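Local coordinates for protein protocadherin-19 isoform 1 (PDB 5CO1) that is a calcium-dependent adhesion protein that appears to mediate homophilic adhesion when complexed with a classical cadherin, and is essential for early neurulation in the anterior neural plate, at residues 2-16 with 94-107. Residues are numbered along the deposited sequence; the frame is centred on the assembly and turned at random.
Sequences PVFDEPVYTVNVLEN and AHCKVIVNVIDIND. With CA (calcium ion), chain F; CA (calcium ion), chain E; CA (calcium ion), chain G.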
# COMPACT_ATOMS: atom_id res chain seq x y z
N PRO A 2 -34.37 -0.35 21.98
CA PRO A 2 -33.65 0.55 21.09
C PRO A 2 -33.72 0.13 19.62
O PRO A 2 -34.10 -0.99 19.31
CB PRO A 2 -32.21 0.45 21.59
CG PRO A 2 -32.14 -0.82 22.36
CD PRO A 2 -33.48 -0.94 22.99
N VAL A 3 -33.45 1.09 18.75
CA VAL A 3 -33.46 0.89 17.31
C VAL A 3 -32.43 1.87 16.78
O VAL A 3 -32.55 3.04 17.05
CB VAL A 3 -34.80 1.28 16.68
CG1 VAL A 3 -34.79 1.03 15.19
CG2 VAL A 3 -35.96 0.53 17.33
N PHE A 4 -31.41 1.38 16.08
CA PHE A 4 -30.41 2.23 15.44
C PHE A 4 -31.06 3.03 14.30
O PHE A 4 -31.96 2.55 13.63
CB PHE A 4 -29.24 1.40 14.90
CG PHE A 4 -28.30 0.92 15.97
CD1 PHE A 4 -27.34 1.77 16.52
CD2 PHE A 4 -28.41 -0.37 16.49
CE1 PHE A 4 -26.52 1.35 17.56
CE2 PHE A 4 -27.58 -0.80 17.52
CZ PHE A 4 -26.61 0.05 18.04
N ASP A 5 -30.61 4.28 14.13
CA ASP A 5 -31.24 5.18 13.16
C ASP A 5 -31.22 4.52 11.81
O ASP A 5 -32.21 4.51 11.10
CB ASP A 5 -30.55 6.56 13.10
CG ASP A 5 -30.75 7.43 14.39
OD1 ASP A 5 -31.78 7.29 15.06
OD2 ASP A 5 -29.89 8.27 14.73
N GLU A 6 -30.10 3.92 11.48
CA GLU A 6 -29.98 3.16 10.25
C GLU A 6 -29.59 1.75 10.63
O GLU A 6 -29.02 1.55 11.69
CB GLU A 6 -28.92 3.78 9.33
CG GLU A 6 -29.36 5.09 8.67
CD GLU A 6 -30.57 4.91 7.76
OE1 GLU A 6 -31.70 5.05 8.25
OE2 GLU A 6 -30.40 4.57 6.56
N PRO A 7 -29.97 0.77 9.81
CA PRO A 7 -29.50 -0.65 9.92
C PRO A 7 -28.01 -0.88 9.56
O PRO A 7 -27.41 -1.82 10.07
CB PRO A 7 -30.39 -1.40 8.90
CG PRO A 7 -30.90 -0.35 7.95
CD PRO A 7 -30.96 0.95 8.71
N VAL A 8 -27.50 -0.15 8.57
CA VAL A 8 -26.11 -0.23 8.12
C VAL A 8 -25.52 1.18 7.91
O VAL A 8 -26.15 2.02 7.31
CB VAL A 8 -26.03 -0.95 6.77
CG1 VAL A 8 -24.61 -0.94 6.22
CG2 VAL A 8 -26.54 -2.38 6.90
N TYR A 9 -24.29 1.41 8.36
CA TYR A 9 -23.64 2.71 8.25
C TYR A 9 -22.33 2.47 7.54
O TYR A 9 -21.74 1.41 7.72
CB TYR A 9 -23.34 3.28 9.63
CG TYR A 9 -24.53 3.46 10.56
CD1 TYR A 9 -24.89 2.45 11.45
CD2 TYR A 9 -25.20 4.66 10.64
CE1 TYR A 9 -25.92 2.62 12.37
CE2 TYR A 9 -26.22 4.85 11.55
CZ TYR A 9 -26.58 3.83 12.41
OH TYR A 9 -27.60 4.01 13.32
N THR A 10 -21.91 3.39 6.67
CA THR A 10 -20.61 3.30 6.00
C THR A 10 -19.82 4.59 6.10
O THR A 10 -20.33 5.65 5.89
CB THR A 10 -20.70 2.85 4.52
OG1 THR A 10 -21.27 3.88 3.73
CG2 THR A 10 -21.55 1.59 4.37
N VAL A 11 -18.59 4.49 6.54
CA VAL A 11 -17.83 5.66 6.93
C VAL A 11 -16.48 5.51 6.28
O VAL A 11 -16.03 4.39 6.07
CB VAL A 11 -17.65 5.81 8.46
CG1 VAL A 11 -18.87 6.46 9.07
CG2 VAL A 11 -17.47 4.45 9.08
N ASN A 12 -15.95 6.64 5.83
CA ASN A 12 -14.62 6.68 5.31
C ASN A 12 -13.67 7.16 6.38
O ASN A 12 -13.94 8.14 7.07
CB ASN A 12 -14.61 7.63 4.14
CG ASN A 12 -15.36 7.07 2.96
OD1 ASN A 12 -15.24 5.89 2.64
ND2 ASN A 12 -16.15 7.91 2.31
N VAL A 13 -12.50 6.53 6.42
CA VAL A 13 -11.49 6.95 7.33
C VAL A 13 -10.13 6.84 6.72
O VAL A 13 -9.81 5.81 6.18
CB VAL A 13 -11.49 6.12 8.58
CG1 VAL A 13 -10.35 6.54 9.47
CG2 VAL A 13 -12.79 6.33 9.31
N LEU A 14 -9.31 7.87 6.89
CA LEU A 14 -7.97 7.91 6.32
C LEU A 14 -7.14 6.82 6.95
O LEU A 14 -7.24 6.61 8.16
CB LEU A 14 -7.30 9.26 6.61
CG LEU A 14 -7.52 10.17 5.46
CD1 LEU A 14 -6.90 11.52 5.70
CD2 LEU A 14 -6.89 9.49 4.25
N GLU A 15 -6.28 6.17 6.18
CA GLU A 15 -5.29 5.33 6.82
C GLU A 15 -4.34 6.21 7.58
O GLU A 15 -4.23 7.40 7.28
CB GLU A 15 -4.55 4.42 5.85
CG GLU A 15 -3.54 5.07 4.94
CD GLU A 15 -2.80 4.04 4.12
OE1 GLU A 15 -2.38 3.01 4.70
OE2 GLU A 15 -2.72 4.21 2.88
N ASN A 16 -3.87 5.66 8.69
CA ASN A 16 -2.88 6.27 9.58
C ASN A 16 -3.51 7.38 10.40
O ASN A 16 -2.83 8.18 11.01
CB ASN A 16 -1.67 6.78 8.80
CG ASN A 16 -0.95 5.65 8.03
OD1 ASN A 16 -0.97 4.47 8.42
ND2 ASN A 16 -0.32 6.02 6.92
N ALA A 94 -31.00 -4.30 19.87
CA ALA A 94 -30.94 -3.76 18.52
C ALA A 94 -29.55 -3.96 17.98
O ALA A 94 -28.59 -3.89 18.72
CB ALA A 94 -31.27 -2.28 18.55
N HIS A 95 -29.45 -4.12 16.66
CA HIS A 95 -28.20 -4.44 15.97
C HIS A 95 -28.07 -3.46 14.82
O HIS A 95 -29.06 -3.07 14.22
CB HIS A 95 -28.25 -5.89 15.42
CG HIS A 95 -28.34 -6.91 16.50
ND1 HIS A 95 -27.27 -7.22 17.31
CD2 HIS A 95 -29.41 -7.50 17.07
CE1 HIS A 95 -27.66 -8.04 18.27
NE2 HIS A 95 -28.96 -8.23 18.15
N CYS A 96 -26.84 -3.13 14.47
CA CYS A 96 -26.55 -2.53 13.18
C CYS A 96 -25.20 -3.00 12.70
O CYS A 96 -24.46 -3.67 13.42
CB CYS A 96 -26.55 -0.99 13.28
SG CYS A 96 -25.25 -0.26 14.32
N LYS A 97 -24.90 -2.65 11.47
CA LYS A 97 -23.62 -2.96 10.90
C LYS A 97 -22.91 -1.63 10.65
O LYS A 97 -23.54 -0.64 10.25
CB LYS A 97 -23.82 -3.72 9.59
CG LYS A 97 -22.54 -4.22 8.94
CD LYS A 97 -22.82 -5.10 7.71
CE LYS A 97 -23.72 -6.30 8.02
NZ LYS A 97 -23.23 -7.12 9.18
N VAL A 98 -21.63 -1.57 10.98
CA VAL A 98 -20.81 -0.40 10.63
C VAL A 98 -19.64 -0.82 9.75
O VAL A 98 -18.81 -1.64 10.17
CB VAL A 98 -20.26 0.31 11.88
CG1 VAL A 98 -19.50 1.55 11.47
CG2 VAL A 98 -21.41 0.66 12.81
N ILE A 99 -19.65 -0.33 8.52
CA ILE A 99 -18.61 -0.62 7.56
C ILE A 99 -17.63 0.56 7.48
O ILE A 99 -18.01 1.68 7.18
CB ILE A 99 -19.21 -0.88 6.19
CG1 ILE A 99 -20.06 -2.15 6.21
CG2 ILE A 99 -18.12 -1.04 5.13
CD1 ILE A 99 -21.19 -2.10 5.20
N VAL A 100 -16.37 0.29 7.82
CA VAL A 100 -15.32 1.29 7.77
C VAL A 100 -14.39 1.06 6.59
O VAL A 100 -13.69 0.05 6.54
CB VAL A 100 -14.52 1.27 9.07
CG1 VAL A 100 -13.24 2.08 8.93
CG2 VAL A 100 -15.39 1.81 10.19
N ASN A 101 -14.48 1.95 5.61
CA ASN A 101 -13.53 2.07 4.49
C ASN A 101 -12.30 2.85 4.88
O ASN A 101 -12.33 4.09 5.14
CB ASN A 101 -14.15 2.88 3.35
CG ASN A 101 -14.70 2.01 2.30
OD1 ASN A 101 -13.95 1.54 1.45
ND2 ASN A 101 -15.96 1.61 2.46
N VAL A 102 -11.19 2.17 4.76
CA VAL A 102 -9.94 2.73 5.08
C VAL A 102 -9.37 3.23 3.80
O VAL A 102 -9.08 2.46 2.91
CB VAL A 102 -9.02 1.68 5.67
CG1 VAL A 102 -7.66 2.28 5.93
CG2 VAL A 102 -9.63 1.18 6.95
N ILE A 103 -9.12 4.53 3.76
CA ILE A 103 -8.80 5.16 2.51
C ILE A 103 -7.31 5.28 2.32
O ILE A 103 -6.58 5.61 3.23
CB ILE A 103 -9.63 6.45 2.34
CG1 ILE A 103 -11.03 5.98 1.98
CG2 ILE A 103 -9.13 7.30 1.18
CD1 ILE A 103 -12.08 6.87 2.51
N ASP A 104 -6.86 4.84 1.16
CA ASP A 104 -5.43 4.70 0.90
C ASP A 104 -4.83 6.08 0.67
O ASP A 104 -5.44 6.94 0.00
CB ASP A 104 -5.20 3.81 -0.31
CG ASP A 104 -3.80 3.92 -0.85
OD1 ASP A 104 -2.85 3.57 -0.11
OD2 ASP A 104 -3.65 4.30 -2.04
N ILE A 105 -3.71 6.31 1.35
CA ILE A 105 -2.78 7.37 1.02
C ILE A 105 -1.41 6.88 0.56
O ILE A 105 -1.07 5.70 0.70
CB ILE A 105 -2.57 8.32 2.21
CG1 ILE A 105 -2.04 7.54 3.41
CG2 ILE A 105 -3.88 9.03 2.55
CD1 ILE A 105 -0.88 8.20 4.08
N ASN A 106 -0.66 7.79 -0.06
CA ASN A 106 0.66 7.47 -0.54
C ASN A 106 1.70 7.42 0.59
O ASN A 106 2.49 8.30 0.74
CB ASN A 106 1.09 8.44 -1.58
CG ASN A 106 2.10 7.85 -2.52
OD1 ASN A 106 2.27 6.64 -2.58
ND2 ASN A 106 2.74 8.69 -3.30
N ASP A 107 1.71 6.34 1.34
CA ASP A 107 2.72 6.14 2.35
C ASP A 107 3.74 5.05 1.95
O ASP A 107 4.37 4.47 2.80
CB ASP A 107 2.05 5.81 3.70
CG ASP A 107 1.13 4.59 3.63
OD1 ASP A 107 0.64 4.25 2.53
OD2 ASP A 107 0.82 4.02 4.70
CA CA F . -1.14 3.58 1.36
CA CA E . -0.11 2.09 4.88
CA CA G . 3.32 4.90 -3.60
O HOH W 1 1.99 0.98 4.59
O HOH W 2 -0.02 2.11 7.13
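The Phe4 ring carries the sulfur of Cys96 over the centre of one face, with Cys96 SG 3.6 Å from the ring centroid. Ala94 O lies at the edge of the same ring, near its plane. Cys96 SG also meets the Tyr9 ring, but at the edge, 3.5 Å from Tyr9 CE1. Cys96 chi1 of 65° sets SG between the backbone N and the carbonyl carbon, and from there one sulfur serves both rings. Glu6 CB lies over one face of the Tyr9 ring, toward its rim, and Tyr9 OH accepts a nearly straight hydrogen bond from Glu6 N. On this side of the sheet Val11 CG2 packs against Val100 CG2. Tyr9, Val11 and Val100 also touch strand 22-25.

Strands 8-14 and 94-103 run parallel, from Val8 beside Lys97 to Leu14 beside Ile103. Eight backbone hydrogen bonds, from Lys97 N to Pro7 O through Glu15 N to Ile103 O, tie them together. Strand 8-14 is an outer strand of this four-stranded mixed sheet, as in the cadherin fold. On the face of Thr10, Ile99 CD1 rests against Val8 CG1 and Thr10 CG2.

Beyond the strands, Glu15 reaches across with its chain extended past CG. Glu15 OE2 takes a hydrogen bond from Ile105 N at 2.8 Å through its anti lone pair. Glu15 OE2 also binds one calcium ion at 2.3 Å, together with Asp104 OD1, Ile105 O and Asp107 OD1. The Asp104 carboxylate also has Asn147 as a polar partner. Glu15 OE1 and Asp107 OD2 bind a second calcium. Asn16 ND2 donates to Asp107 OD2 from above the carboxylate plane, at 3.2 Å. Glu73 joins both sites, Asp71 the second. The ions probably offset the carboxylates' mutual repulsion. Asp143 of the following repeat completes the first site, consistent with a calcium-stiffened linker as in other cadherins.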